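Local structure of ancestral D-type dye decolorizing peroxidase (Geotrichum candidum, 7ANV) at residues A[32-37]-A[80-85]; A[144-149]-A[156-161]. The protein probably oxidises dyes and other substrates with hydrogen peroxide as a haem-dependent peroxidase of the dye-decolorizing family. One frame throughout, in Å; residues are numbered along the deposited sequence.

Interaction 1 of 2, residues A[32-37]-A[80-85]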
loop_
_atom_site.group_PDB
_atom_site.type_symbol
_atom_site.label_atom_id
_atom_site.label_comp_id
_atom_site.label_asym_id
_atom_site.label_seq_id
_atom_site.Cartn_x
_atom_site.Cartn_y
_atom_site.Cartn_z
ATOM N N ALA A 32 -6.927 25.877 18.739
ATOM C CA ALA A 32 -7.172 27.225 18.183
ATOM C C ALA A 32 -5.951 27.676 17.394
ATOM O O ALA A 32 -6.105 28.113 16.227
ATOM C CB ALA A 32 -7.521 28.189 19.271
ATOM N N ALA A 33 -4.756 27.474 17.941
ATOM C CA ALA A 33 -3.530 27.910 17.244
ATOM C C ALA A 33 -3.336 27.054 16.004
ATOM O O ALA A 33 -2.955 27.588 14.955
ATOM C CB ALA A 33 -2.340 27.833 18.158
ATOM N N PHE A 34 -3.603 25.755 16.110
ATOM C CA PHE A 34 -3.430 24.814 14.980
ATOM C C PHE A 34 -4.286 25.256 13.782
ATOM O O PHE A 34 -3.827 25.261 12.636
ATOM C CB PHE A 34 -3.765 23.379 15.373
ATOM C CG PHE A 34 -3.658 22.446 14.191
ATOM C CD1 PHE A 34 -2.434 21.906 13.816
ATOM C CD2 PHE A 34 -4.767 22.144 13.413
ATOM C CE1 PHE A 34 -2.325 21.068 12.712
ATOM C CE2 PHE A 34 -4.644 21.361 12.279
ATOM C CZ PHE A 34 -3.437 20.779 11.949
ATOM N N ARG A 35 -5.519 25.665 14.041
ATOM C CA ARG A 35 -6.445 26.051 12.958
ATOM C C ARG A 35 -5.920 27.332 12.298
ATOM O O ARG A 35 -6.061 27.450 11.070
ATOM C CB ARG A 35 -7.886 26.131 13.461
ATOM C CG ARG A 35 -8.441 24.811 13.973
ATOM C CD ARG A 35 -9.916 24.903 14.347
ATOM N NE ARG A 35 -10.740 25.049 13.149
ATOM C CZ ARG A 35 -11.896 25.730 13.058
ATOM N NH1 ARG A 35 -12.423 26.356 14.108
ATOM N NH2 ARG A 35 -12.523 25.793 11.893
ATOM N N LYS A 36 -5.302 28.247 13.045
ATOM C CA LYS A 36 -4.717 29.496 12.474
ATOM C C LYS A 36 -3.497 29.135 11.649
ATOM O O LYS A 36 -3.377 29.640 10.509
ATOM C CB LYS A 36 -4.266 30.462 13.576
ATOM C CG LYS A 36 -5.415 31.087 14.334
ATOM C CD LYS A 36 -6.384 31.801 13.411
ATOM C CE LYS A 36 -7.279 32.775 14.144
ATOM N NZ LYS A 36 -8.584 32.915 13.462
ATOM N N HIS A 37 -2.619 28.292 12.207
ATOM C CA HIS A 37 -1.379 27.824 11.540
ATOM C C HIS A 37 -1.700 27.129 10.220
ATOM O O HIS A 37 -0.998 27.362 9.220
ATOM C CB HIS A 37 -0.589 26.902 12.466
ATOM C CG HIS A 37 -0.027 27.621 13.646
ATOM N ND1 HIS A 37 0.501 26.952 14.740
ATOM C CD2 HIS A 37 0.110 28.949 13.896
ATOM C CE1 HIS A 37 0.935 27.858 15.600
ATOM N NE2 HIS A 37 0.712 29.080 15.115
ATOM N N VAL A 80 3.761 18.215 -0.631
ATOM C CA VAL A 80 3.263 18.258 0.775
ATOM C C VAL A 80 1.797 17.884 0.778
ATOM O O VAL A 80 1.035 18.503 0.052
ATOM C CB VAL A 80 3.432 19.638 1.439
ATOM C CG1 VAL A 80 2.976 19.595 2.904
ATOM C CG2 VAL A 80 4.871 20.092 1.326
ATOM N N ASN A 81 1.414 16.910 1.610
ATOM C CA ASN A 81 -0.011 16.602 1.864
ATOM C C ASN A 81 -0.181 16.481 3.381
ATOM O O ASN A 81 0.810 16.338 4.129
ATOM C CB ASN A 81 -0.465 15.297 1.187
ATOM C CG ASN A 81 -0.884 15.369 -0.267
ATOM O OD1 ASN A 81 -1.519 14.440 -0.766
ATOM N ND2 ASN A 81 -0.580 16.442 -0.965
ATOM N N ILE A 82 -1.427 16.522 3.818
ATOM C CA ILE A 82 -1.774 16.394 5.245
ATOM C C ILE A 82 -3.037 15.558 5.387
ATOM O O ILE A 82 -3.989 15.715 4.599
ATOM C CB ILE A 82 -1.911 17.775 5.911
ATOM C CG1 ILE A 82 -2.018 17.636 7.429
ATOM C CG2 ILE A 82 -3.058 18.598 5.293
ATOM C CD1 ILE A 82 -1.887 18.928 8.188
ATOM N N ALA A 83 -3.075 14.760 6.459
ATOM C CA ALA A 83 -4.220 13.873 6.725
ATOM C C ALA A 83 -4.422 13.831 8.238
ATOM O O ALA A 83 -3.452 13.972 8.990
ATOM C CB ALA A 83 -4.037 12.500 6.124
ATOM N N PHE A 84 -5.648 13.539 8.636
ATOM C CA PHE A 84 -6.116 13.606 10.039
ATOM C C PHE A 84 -6.680 12.250 10.424
ATOM O O PHE A 84 -7.455 11.666 9.668
ATOM C CB PHE A 84 -7.164 14.709 10.195
ATOM C CG PHE A 84 -6.592 16.071 9.971
ATOM C CD1 PHE A 84 -5.997 16.763 10.994
ATOM C CD2 PHE A 84 -6.630 16.650 8.709
ATOM C CE1 PHE A 84 -5.440 18.008 10.778
ATOM C CE2 PHE A 84 -6.024 17.875 8.491
ATOM C CZ PHE A 84 -5.469 18.561 9.532
ATOM N N SER A 85 -6.382 11.809 11.646
ATOM C CA SER A 85 -7.042 10.625 12.254
ATOM C C SER A 85 -8.379 11.079 12.844
ATOM O O SER A 85 -8.564 12.309 13.099
ATOM C CB SER A 85 -6.134 10.027 13.311
ATOM O OG SER A 85 -6.061 10.927 14.399
#
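Ser85 OG, one residue beyond the Phe84 that meets Phe34, is held by two backbone groups: it accepts from Gly88 N as the N-cap of helix 86-92 and donates to Ile140 O. These bonds hold the chain at the start of that helix, just after Phe84. Earlier, in strand 78-84, the short Asn81 ND2 to Val80 O bond of 2.8 Å is nearly straight at the hydrogen (172°), although the donor stands well above the carbonyl plane; Asn81 OD1 accepts from Asp11 N.

Between helix and strand the contact itself is apolar and slight, burying 88 Å² in all. Phe34 holds its CG opposite the backbone N (chi1 177°), which sends the ring out from helix 31-41 toward the strand, while Phe84 reaches back from the other direction. Phe34 CZ comes to 3.6 Å from Phe84 CE1 and lies in the plane of the Phe84 ring, at its edge. With the planes almost perpendicular (87°) and the centroids 6.0 Å apart, the rings touch through their outer carbons and do not stack. Ile82 CD1 adds a looser touch at the edge of the Phe34 ring, 4.5 Å from Phe34 CZ.

Leu92 of helix 86-92 touches both phenylalanines, and Phe486 near the C-terminus meets the Phe84 ring. The arrangement belongs to the first beta-alpha-beta crossover of a ferredoxin-like half of the dimeric alpha+beta barrel, in which helix 31-41, the first helix of the connection between strands 20-28 and 78-84, sends an aromatic side chain toward the sheet.

Interaction 2 of 2, residues A[144-149]-A[156-161]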
loop_
_atom_site.group_PDB
_atom_site.type_symbol
_atom_site.label_atom_id
_atom_site.label_comp_id
_atom_site.label_asym_id
_atom_site.label_seq_id
_atom_site.Cartn_x
_atom_site.Cartn_y
_atom_site.Cartn_z
ATOM N N ILE A 144 1.737 14.631 8.319
ATOM C CA ILE A 144 2.170 15.486 7.188
ATOM C C ILE A 144 3.116 14.634 6.387
ATOM O O ILE A 144 4.081 14.105 6.956
ATOM C CB ILE A 144 2.802 16.807 7.663
ATOM C CG1 ILE A 144 1.799 17.598 8.494
ATOM C CG2 ILE A 144 3.284 17.612 6.467
ATOM C CD1 ILE A 144 2.344 18.837 9.129
ATOM N N LEU A 145 2.862 14.547 5.085
ATOM C CA LEU A 145 3.706 13.814 4.115
ATOM C C LEU A 145 4.557 14.834 3.379
ATOM O O LEU A 145 3.989 15.785 2.782
ATOM C CB LEU A 145 2.799 13.174 3.054
ATOM C CG LEU A 145 1.895 12.028 3.412
ATOM C CD1 LEU A 145 0.679 12.557 4.173
ATOM C CD2 LEU A 145 1.470 11.336 2.108
ATOM N N VAL A 146 5.854 14.663 3.368
ATOM C CA VAL A 146 6.729 15.544 2.561
ATOM C C VAL A 146 7.576 14.647 1.643
ATOM O O VAL A 146 8.419 13.882 2.131
ATOM C CB VAL A 146 7.596 16.457 3.459
ATOM C CG1 VAL A 146 8.364 17.446 2.599
ATOM C CG2 VAL A 146 6.759 17.177 4.516
ATOM N N ALA A 147 7.354 14.755 0.344
ATOM C CA ALA A 147 7.998 13.935 -0.700
ATOM C C ALA A 147 8.953 14.839 -1.489
ATOM O O ALA A 147 8.683 16.018 -1.618
ATOM C CB ALA A 147 6.926 13.357 -1.585
ATOM N N GLY A 148 10.110 14.348 -1.894
ATOM C CA GLY A 148 11.049 15.195 -2.632
ATOM C C GLY A 148 12.061 14.398 -3.408
ATOM O O GLY A 148 12.147 13.156 -3.277
ATOM N N ASP A 149 12.845 15.132 -4.168
ATOM C CA ASP A 149 13.937 14.598 -4.996
ATOM C C ASP A 149 15.135 14.186 -4.131
ATOM O O ASP A 149 15.960 13.421 -4.616
ATOM C CB ASP A 149 14.366 15.666 -5.991
ATOM C CG ASP A 149 14.966 16.874 -5.296
ATOM O OD1 ASP A 149 14.170 17.652 -4.717
ATOM O OD2 ASP A 149 16.212 17.028 -5.356
ATOM N N LYS A 156 14.451 20.825 4.088
ATOM C CA LYS A 156 14.207 22.273 3.968
ATOM C C LYS A 156 12.712 22.511 4.095
ATOM O O LYS A 156 12.288 23.431 4.832
ATOM C CB LYS A 156 14.752 22.765 2.630
ATOM C CG LYS A 156 14.481 24.240 2.415
ATOM C CD LYS A 156 15.222 24.775 1.228
ATOM C CE LYS A 156 15.360 26.275 1.282
ATOM N NZ LYS A 156 16.219 26.742 0.164
ATOM N N LYS A 157 11.906 21.711 3.385
ATOM C CA LYS A 157 10.444 21.906 3.420
ATOM C C LYS A 157 9.910 21.601 4.837
ATOM O O LYS A 157 8.992 22.300 5.333
ATOM C CB LYS A 157 9.808 21.031 2.349
ATOM C CG LYS A 157 8.314 21.170 2.201
ATOM C CD LYS A 157 7.817 22.536 1.857
ATOM C CE LYS A 157 8.336 23.107 0.553
ATOM N NZ LYS A 157 7.673 24.402 0.256
ATOM N N LEU A 158 10.403 20.548 5.467
ATOM C CA LEU A 158 10.020 20.223 6.861
ATOM C C LEU A 158 10.356 21.387 7.805
ATOM O O LEU A 158 9.573 21.630 8.715
ATOM C CB LEU A 158 10.752 18.967 7.304
ATOM C CG LEU A 158 10.112 17.680 6.849
ATOM C CD1 LEU A 158 11.094 16.520 7.047
ATOM C CD2 LEU A 158 8.793 17.466 7.581
ATOM N N GLN A 159 11.498 22.068 7.663
ATOM C CA GLN A 159 11.817 23.215 8.557
ATOM C C GLN A 159 10.755 24.302 8.347
ATOM O O GLN A 159 10.393 24.976 9.303
ATOM C CB GLN A 159 13.213 23.755 8.282
ATOM C CG GLN A 159 14.313 22.852 8.810
ATOM C CD GLN A 159 14.164 22.690 10.309
ATOM O OE1 GLN A 159 13.983 23.653 11.065
ATOM N NE2 GLN A 159 14.149 21.440 10.733
ATOM N N GLU A 160 10.322 24.518 7.115
ATOM C CA GLU A 160 9.301 25.549 6.806
ATOM C C GLU A 160 7.973 25.159 7.477
ATOM O O GLU A 160 7.324 26.025 8.128
ATOM C CB GLU A 160 9.189 25.699 5.285
ATOM C CG GLU A 160 8.121 26.665 4.870
ATOM C CD GLU A 160 7.963 26.765 3.362
ATOM O OE1 GLU A 160 8.475 25.883 2.655
ATOM O OE2 GLU A 160 7.281 27.702 2.927
ATOM N N ILE A 161 7.571 23.900 7.340
ATOM C CA ILE A 161 6.297 23.382 7.924
ATOM C C ILE A 161 6.390 23.428 9.448
ATOM O O ILE A 161 5.433 23.887 10.067
ATOM C CB ILE A 161 5.964 21.966 7.412
ATOM C CG1 ILE A 161 5.726 21.977 5.904
ATOM C CG2 ILE A 161 4.784 21.391 8.174
ATOM C CD1 ILE A 161 5.822 20.605 5.280
#
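The second half of the ferredoxin-like unit begins here, where strand 142-148 turns directly into helix 151-164 and the helix folds back over the sheet. The short segment axes run close to antiparallel (151°) and approach to 9.4 Å, a separation filled by aliphatic side chains.

Val146 stands at the middle of the contact and uses both its methyls. Val146 and Ile161 meet tip to tip, Val146 CG2 lying 3.6 Å from Ile161 CD1; Leu158 runs aslant to Val146 and brings its CD2 to 3.7 Å from the same Val146 CG2. The other methyl, Val146 CG1, rests 3.7 Å from Lys157 CG, so the lysine contributes the apolar root of its chain. That chain then bends at chi2 and chi3 and turns its end away from the strand, where Lys157 NZ forms a salt bridge of 2.9 Å with Glu160 OE1, one helical turn on. Ile144 passes alongside Ile161, the two pointing opposite ways, with Ile144 CD1 3.7 Å from Ile161 CG2.

On the sheet, Val80 of strand 78-84 touches Ile144, Lys157 and Ile161, while Thr22 of strand 20-28 touches Leu158. Helix 151-164 therefore packs over the two central strands and the edge strand 78-84, with strand 142-148 between its two hydrogen-bonded neighbours.

Overall arrangement
Interactions 1 and 2 each join a helix to the same four-stranded antiparallel sheet, their centres about 14 Å apart, and follow one another along the chain. Strands 78-84 and 142-148 are neighbours: Asn81 O probably accepts a hydrogen bond from Leu145 N, and Val80 ties the strand of interaction 1 to the helix of interaction 2. Helices 31-41 and 151-164 both send side chains to this sheet, the strand order 2-3-1-4 being that of a ferredoxin-like unit. A second sheet of the same order, with edge strands 366-372 and 466-476, meets this one along strand 78-84, where Phe84 and Phe475 share a backbone hydrogen bond. Both join helices to the N-terminal sheet of the dimeric alpha+beta barrel.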